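Local coordinates for protein pectate lyase 47 (Bacillus sp. TS-47, PDB 1VBL) that cleaves pectate as a calcium-dependent, thermostable lyase of polysaccharide lyase family 1, probably by eliminative cleavage of polygalacturonate, at residues Thr36-Leu41 and Leu69-Asn74; Ile241-Asn246 and His275-Lys280. All coordinates share one frame; numbering follows the deposited sequence.

Contact 1. Residues Thr36-Leu41 and Leu69-Asn74; sequences TNRTEL and LNVDDN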
loop_
_atom_site.group_PDB
_atom_site.type_symbol
_atom_site.label_atom_id
_atom_site.label_comp_id
_atom_site.label_asym_id
_atom_site.label_seq_id
_atom_site.Cartn_x
_atom_site.Cartn_y
_atom_site.Cartn_z
ATOM N N THR A 36 0.497 16.040 -17.396
ATOM C CA THR A 36 0.657 17.033 -16.341
ATOM C C THR A 36 -0.598 17.269 -15.493
ATOM O O THR A 36 -0.574 18.075 -14.562
ATOM C CB THR A 36 1.102 18.385 -16.941
ATOM O OG1 THR A 36 0.076 18.883 -17.807
ATOM C CG2 THR A 36 2.383 18.212 -17.748
ATOM N N ASN A 37 -1.688 16.579 -15.812
ATOM C CA ASN A 37 -2.924 16.726 -15.048
ATOM C C ASN A 37 -3.826 15.506 -15.202
ATOM O O ASN A 37 -3.559 14.628 -16.017
ATOM C CB ASN A 37 -3.677 17.998 -15.466
ATOM C CG ASN A 37 -4.081 17.989 -16.925
ATOM O OD1 ASN A 37 -4.740 17.062 -17.392
ATOM N ND2 ASN A 37 -3.695 19.033 -17.654
ATOM N N ARG A 38 -4.899 15.465 -14.418
ATOM C CA ARG A 38 -5.829 14.345 -14.438
ATOM C C ARG A 38 -6.356 13.983 -15.819
ATOM O O ARG A 38 -6.335 12.817 -16.212
ATOM C CB ARG A 38 -7.013 14.621 -13.505
ATOM C CG ARG A 38 -8.017 13.475 -13.447
ATOM C CD ARG A 38 -9.113 13.724 -12.424
ATOM N NE ARG A 38 -10.101 12.650 -12.440
ATOM C CZ ARG A 38 -10.935 12.414 -13.449
ATOM N NH1 ARG A 38 -10.909 13.184 -14.531
ATOM N NH2 ARG A 38 -11.787 11.402 -13.381
ATOM N N THR A 39 -6.838 14.978 -16.556
ATOM C CA THR A 39 -7.379 14.714 -17.884
ATOM C C THR A 39 -6.359 14.067 -18.813
ATOM O O THR A 39 -6.649 13.058 -19.451
ATOM C CB THR A 39 -7.905 16.008 -18.535
ATOM O OG1 THR A 39 -8.957 16.550 -17.728
ATOM C CG2 THR A 39 -8.440 15.722 -19.928
ATOM N N GLU A 40 -5.163 14.642 -18.887
ATOM C CA GLU A 40 -4.124 14.099 -19.756
ATOM C C GLU A 40 -3.753 12.678 -19.345
ATOM O O GLU A 40 -3.445 11.836 -20.191
ATOM C CB GLU A 40 -2.881 14.992 -19.721
ATOM C CG GLU A 40 -3.171 16.459 -20.022
ATOM C CD GLU A 40 -1.909 17.285 -20.187
ATOM O OE1 GLU A 40 -0.904 17.059 -19.505
ATOM O OE2 GLU A 40 -1.958 18.262 -21.085
ATOM N N LEU A 41 -3.787 12.411 -18.043
ATOM C CA LEU A 41 -3.455 11.085 -17.537
ATOM C C LEU A 41 -4.495 10.079 -18.015
ATOM O O LEU A 41 -4.149 9.024 -18.548
ATOM C CB LEU A 41 -3.399 11.095 -16.003
ATOM C CG LEU A 41 -3.202 9.749 -15.293
ATOM C CD1 LEU A 41 -1.928 9.075 -15.784
ATOM C CD2 LEU A 41 -3.134 9.977 -13.786
ATOM N N LEU A 69 -5.569 14.499 -8.497
ATOM C CA LEU A 69 -6.682 13.753 -9.072
ATOM C C LEU A 69 -8.031 14.217 -8.547
ATOM O O LEU A 69 -9.076 13.823 -9.063
ATOM C CB LEU A 69 -6.501 12.259 -8.791
ATOM C CG LEU A 69 -5.245 11.667 -9.432
ATOM C CD1 LEU A 69 -5.062 10.213 -9.008
ATOM C CD2 LEU A 69 -5.363 11.786 -10.947
ATOM N N ASN A 70 -8.000 15.057 -7.519
ATOM C CA ASN A 70 -9.215 15.585 -6.909
ATOM C C ASN A 70 -9.590 16.896 -7.613
ATOM O O ASN A 70 -9.669 17.950 -6.981
ATOM C CB ASN A 70 -8.953 15.846 -5.424
ATOM C CG ASN A 70 -10.216 15.845 -4.592
ATOM O OD1 ASN A 70 -10.308 16.561 -3.593
ATOM N ND2 ASN A 70 -11.189 15.027 -4.980
ATOM N N VAL A 71 -9.811 16.825 -8.925
ATOM C CA VAL A 71 -10.155 18.004 -9.717
ATOM C C VAL A 71 -11.280 17.702 -10.702
ATOM O O VAL A 71 -11.513 16.539 -11.049
ATOM C CB VAL A 71 -8.934 18.507 -10.527
ATOM C CG1 VAL A 71 -7.787 18.859 -9.586
ATOM C CG2 VAL A 71 -8.488 17.438 -11.518
ATOM N N ASP A 72 -11.977 18.742 -11.158
ATOM C CA ASP A 72 -13.057 18.533 -12.111
ATOM C C ASP A 72 -12.498 18.309 -13.508
ATOM O O ASP A 72 -11.283 18.229 -13.697
ATOM C CB ASP A 72 -14.046 19.710 -12.109
ATOM C CG ASP A 72 -13.383 21.049 -12.381
ATOM O OD1 ASP A 72 -12.487 21.116 -13.245
ATOM O OD2 ASP A 72 -13.779 22.044 -11.737
ATOM N N ASP A 73 -13.386 18.211 -14.491
ATOM C CA ASP A 73 -12.964 17.970 -15.861
ATOM C C ASP A 73 -12.186 19.128 -16.478
ATOM O O ASP A 73 -11.595 18.987 -17.548
ATOM C CB ASP A 73 -14.180 17.600 -16.709
ATOM C CG ASP A 73 -14.864 16.344 -16.205
ATOM O OD1 ASP A 73 -14.185 15.294 -16.128
ATOM O OD2 ASP A 73 -16.070 16.403 -15.876
ATOM N N ASN A 74 -12.183 20.270 -15.800
ATOM C CA ASN A 74 -11.428 21.423 -16.274
ATOM C C ASN A 74 -10.142 21.482 -15.452
ATOM O O ASN A 74 -9.429 22.485 -15.452
ATOM C CB ASN A 74 -12.233 22.712 -16.101
ATOM C CG ASN A 74 -13.432 22.773 -17.029
ATOM O OD1 ASN A 74 -13.301 22.593 -18.240
ATOM N ND2 ASN A 74 -14.607 23.032 -16.466
HETATM O O HOH W 1 -10.064 16.085 -14.636
HETATM O O HOH W 2 -12.351 12.588 -17.109
#
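At one end of the parallel beta-helix expected of a family 1 polysaccharide lyase, the first turn of the short helix 38-44 packs on the loop that follows strand 66-68, and Arg38 carries most of the contact with Leu69 and Val71. Its chain is extended, with CG anti to the backbone N (chi1 -179°), and this lays the methylenes along the loop. Arg38 CB meets Val71 CG2 at 3.7 Å, the two side chains sliding past each other in opposite directions. Arg38 CD lies 3.4 Å from the carbonyl oxygen Leu69 O. The isobutyl group of Leu69 crosses the arginine at about a right angle, and its CD2 also touches Leu41 CD2 at 4.0 Å, closing the apolar side of the interface.

No direct hydrogen bond joins the two segments. The strongest hold on the guanidinium lies outside them: NE donates to the backbone oxygen of Arg125, whose own side chain forms a salt bridge with Asp73 and a hydrogen bond to Val71 O. Arg38 NH1 and Asp73 OD1 are 4.2 Å apart with the oxygen well out of the guanidinium plane, so no N-H points at it; a water accepts from Arg38 NH1 and bonds weakly to Asp73 OD1. The helix start is ordered by Asn37, the N-cap, whose OD1 accepts from Glu40 N at 2.9 Å along a nearly straight bond (175°). On the loop side, Asp72 OD1 accepts from Asn74 N in an Asx turn. Another water links the segments: it accepts from Arg38 NH1 at 3.0 Å and donates to Asp72 O at 2.6 Å.

Contact 2. Residues Ile241-Asn246 and His275-Lys280; sequences ITISYN and HHNYYK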
loop_
_atom_site.group_PDB
_atom_site.type_symbol
_atom_site.label_atom_id
_atom_site.label_comp_id
_atom_site.label_asym_id
_atom_site.label_seq_id
_atom_site.Cartn_x
_atom_site.Cartn_y
_atom_site.Cartn_z
ATOM N N ILE A 241 4.151 -10.150 -7.779
ATOM C CA ILE A 241 4.356 -8.728 -7.565
ATOM C C ILE A 241 5.693 -8.454 -6.890
ATOM O O ILE A 241 6.098 -9.192 -6.000
ATOM C CB ILE A 241 3.240 -8.176 -6.660
ATOM C CG1 ILE A 241 1.875 -8.491 -7.284
ATOM C CG2 ILE A 241 3.427 -6.684 -6.434
ATOM C CD1 ILE A 241 0.707 -8.122 -6.400
ATOM N N THR A 242 6.375 -7.398 -7.324
ATOM C CA THR A 242 7.639 -7.006 -6.714
ATOM C C THR A 242 7.527 -5.551 -6.266
ATOM O O THR A 242 7.213 -4.664 -7.060
ATOM C CB THR A 242 8.834 -7.156 -7.685
ATOM O OG1 THR A 242 9.072 -8.548 -7.936
ATOM C CG2 THR A 242 10.101 -6.541 -7.074
ATOM N N ILE A 243 7.765 -5.328 -4.978
ATOM C CA ILE A 243 7.705 -4.005 -4.358
ATOM C C ILE A 243 9.123 -3.713 -3.885
ATOM O O ILE A 243 9.586 -4.283 -2.891
ATOM C CB ILE A 243 6.738 -4.025 -3.155
ATOM C CG1 ILE A 243 5.331 -4.394 -3.639
ATOM C CG2 ILE A 243 6.746 -2.679 -2.443
ATOM C CD1 ILE A 243 4.332 -4.587 -2.521
ATOM N N SER A 244 9.811 -2.818 -4.588
ATOM C CA SER A 244 11.197 -2.538 -4.252
ATOM C C SER A 244 11.625 -1.079 -4.213
ATOM O O SER A 244 11.128 -0.243 -4.966
ATOM C CB SER A 244 12.097 -3.277 -5.236
ATOM O OG SER A 244 11.779 -2.905 -6.567
ATOM N N TYR A 245 12.573 -0.794 -3.326
ATOM C CA TYR A 245 13.126 0.544 -3.190
ATOM C C TYR A 245 12.110 1.676 -3.074
ATOM O O TYR A 245 12.303 2.750 -3.645
ATOM C CB TYR A 245 14.066 0.812 -4.360
ATOM C CG TYR A 245 15.356 0.027 -4.273
ATOM C CD1 TYR A 245 16.404 0.473 -3.473
ATOM C CD2 TYR A 245 15.522 -1.167 -4.972
ATOM C CE1 TYR A 245 17.591 -0.248 -3.373
ATOM C CE2 TYR A 245 16.709 -1.902 -4.878
ATOM C CZ TYR A 245 17.737 -1.431 -4.076
ATOM O OH TYR A 245 18.917 -2.132 -3.967
ATOM N N ASN A 246 11.036 1.434 -2.327
ATOM C CA ASN A 246 10.009 2.449 -2.112
ATOM C C ASN A 246 10.140 2.991 -0.701
ATOM O O ASN A 246 10.714 2.347 0.178
ATOM C CB ASN A 246 8.604 1.849 -2.247
ATOM C CG ASN A 246 8.330 1.309 -3.627
ATOM O OD1 ASN A 246 8.153 2.069 -4.583
ATOM N ND2 ASN A 246 8.297 -0.015 -3.744
ATOM N N HIS A 275 11.460 -5.752 -1.108
ATOM C CA HIS A 275 12.838 -5.592 -0.697
ATOM C C HIS A 275 13.359 -4.173 -0.850
ATOM O O HIS A 275 12.907 -3.409 -1.710
ATOM C CB HIS A 275 13.734 -6.603 -1.441
ATOM C CG HIS A 275 13.894 -6.342 -2.909
ATOM N ND1 HIS A 275 14.827 -5.460 -3.410
ATOM C CD2 HIS A 275 13.276 -6.885 -3.984
ATOM C CE1 HIS A 275 14.780 -5.473 -4.730
ATOM N NE2 HIS A 275 13.847 -6.330 -5.105
ATOM N N HIS A 276 14.294 -3.829 0.027
ATOM C CA HIS A 276 14.921 -2.514 0.046
ATOM C C HIS A 276 13.956 -1.348 0.181
ATOM O O HIS A 276 14.208 -0.257 -0.333
ATOM C CB HIS A 276 15.791 -2.331 -1.196
ATOM C CG HIS A 276 16.966 -3.255 -1.238
ATOM N ND1 HIS A 276 16.923 -4.488 -1.853
ATOM C CD2 HIS A 276 18.203 -3.146 -0.700
ATOM C CE1 HIS A 276 18.083 -5.099 -1.692
ATOM N NE2 HIS A 276 18.878 -4.305 -0.997
ATOM N N ASN A 277 12.851 -1.577 0.880
ATOM C CA ASN A 277 11.883 -0.517 1.087
ATOM C C ASN A 277 12.231 0.160 2.400
ATOM O O ASN A 277 12.782 -0.462 3.310
ATOM C CB ASN A 277 10.459 -1.081 1.130
ATOM C CG ASN A 277 10.039 -1.677 -0.201
ATOM O OD1 ASN A 277 9.879 -0.962 -1.192
ATOM N ND2 ASN A 277 9.870 -2.992 -0.232
ATOM N N TYR A 278 11.912 1.441 2.479
ATOM C CA TYR A 278 12.189 2.243 3.658
ATOM C C TYR A 278 10.863 2.547 4.357
ATOM O O TYR A 278 10.065 3.342 3.856
ATOM C CB TYR A 278 12.868 3.539 3.207
ATOM C CG TYR A 278 13.481 4.418 4.280
ATOM C CD1 TYR A 278 14.229 5.537 3.916
ATOM C CD2 TYR A 278 13.308 4.155 5.643
ATOM C CE1 TYR A 278 14.793 6.375 4.869
ATOM C CE2 TYR A 278 13.873 4.997 6.616
ATOM C CZ TYR A 278 14.614 6.107 6.212
ATOM O OH TYR A 278 15.185 6.956 7.133
ATOM N N TYR A 279 10.617 1.891 5.491
ATOM C CA TYR A 279 9.400 2.130 6.262
ATOM C C TYR A 279 9.803 3.062 7.396
ATOM O O TYR A 279 10.597 2.692 8.261
ATOM C CB TYR A 279 8.837 0.826 6.840
ATOM C CG TYR A 279 8.410 -0.169 5.787
ATOM C CD1 TYR A 279 9.321 -1.079 5.254
ATOM C CD2 TYR A 279 7.100 -0.185 5.302
ATOM C CE1 TYR A 279 8.945 -1.980 4.268
ATOM C CE2 TYR A 279 6.712 -1.082 4.308
ATOM C CZ TYR A 279 7.642 -1.977 3.798
ATOM O OH TYR A 279 7.277 -2.881 2.828
ATOM N N LYS A 280 9.256 4.272 7.384
ATOM C CA LYS A 280 9.597 5.260 8.395
ATOM C C LYS A 280 8.380 5.902 9.039
ATOM O O LYS A 280 7.574 6.562 8.379
ATOM C CB LYS A 280 10.483 6.347 7.777
ATOM C CG LYS A 280 10.902 7.449 8.752
ATOM C CD LYS A 280 11.881 8.411 8.091
ATOM C CE LYS A 280 12.267 9.554 9.021
ATOM N NZ LYS A 280 12.889 9.079 10.287
#
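Neighbouring coils of the parallel beta-helix meet here, strands 239-251 and 272-280 pairing in parallel through Ser244 and His275 and turning together at Tyr245 and His276. Both turn residues have positive phi (49° and 57°), giving both coils the same bend. Leading into it, His275 N donates to Ile243 O (3.0 Å); at the bend Tyr245 N donates to His275 O; beyond it, Tyr278 N reaches Asn246 O at 2.7 Å.

Asn246 and Asn277 lie side by side with amide planes 7° apart, nearly coplanar, consistent with the asparagine rows of this fold. Asn277 OD1 accepts from Asn246 N (2.9 Å) and Asn246 ND2 (3.1 Å), from opposite faces of its plane, while Asn277 ND2 donates to Ile243 O from above that carbonyl's plane. A leucine in place of Asn277 would probably leave Asn246 N without its acceptor and deprive Ile243 O of one donor.

Beside the bend, His276 CB sits over the centre of the Tyr245 ring, 3.5 Å from its centroid, and Tyr245 OH lies over the His276 ring. Ser244 CB lies over the His275 ring, toward its rim. Backbone bonds join the coils, and the Asn277 amide serves Asn246 N and Ile243 O where the strands bend.

Both contacts are buried, but contact 1 lies about 23 Å from the chain centre and has an exposed edge at Asp73, whereas contact 2 lies about 11 Å from it with no exposed touching residue. They share no strand or helix, and their nearest atoms are about 16 Å apart. Contact 2 joins successive coils: three backbone bonds follow the parallel course of the strands and three more use the asparagine amides. Contact 1 sets a helix start against an irregular loop, its segments joined by apolar packing and water, with Arg125 outside both giving a backbone oxygen to Arg38 and a salt bridge to Asp73. Contact 2 also buries more surface, 404 Å² against 283 Å².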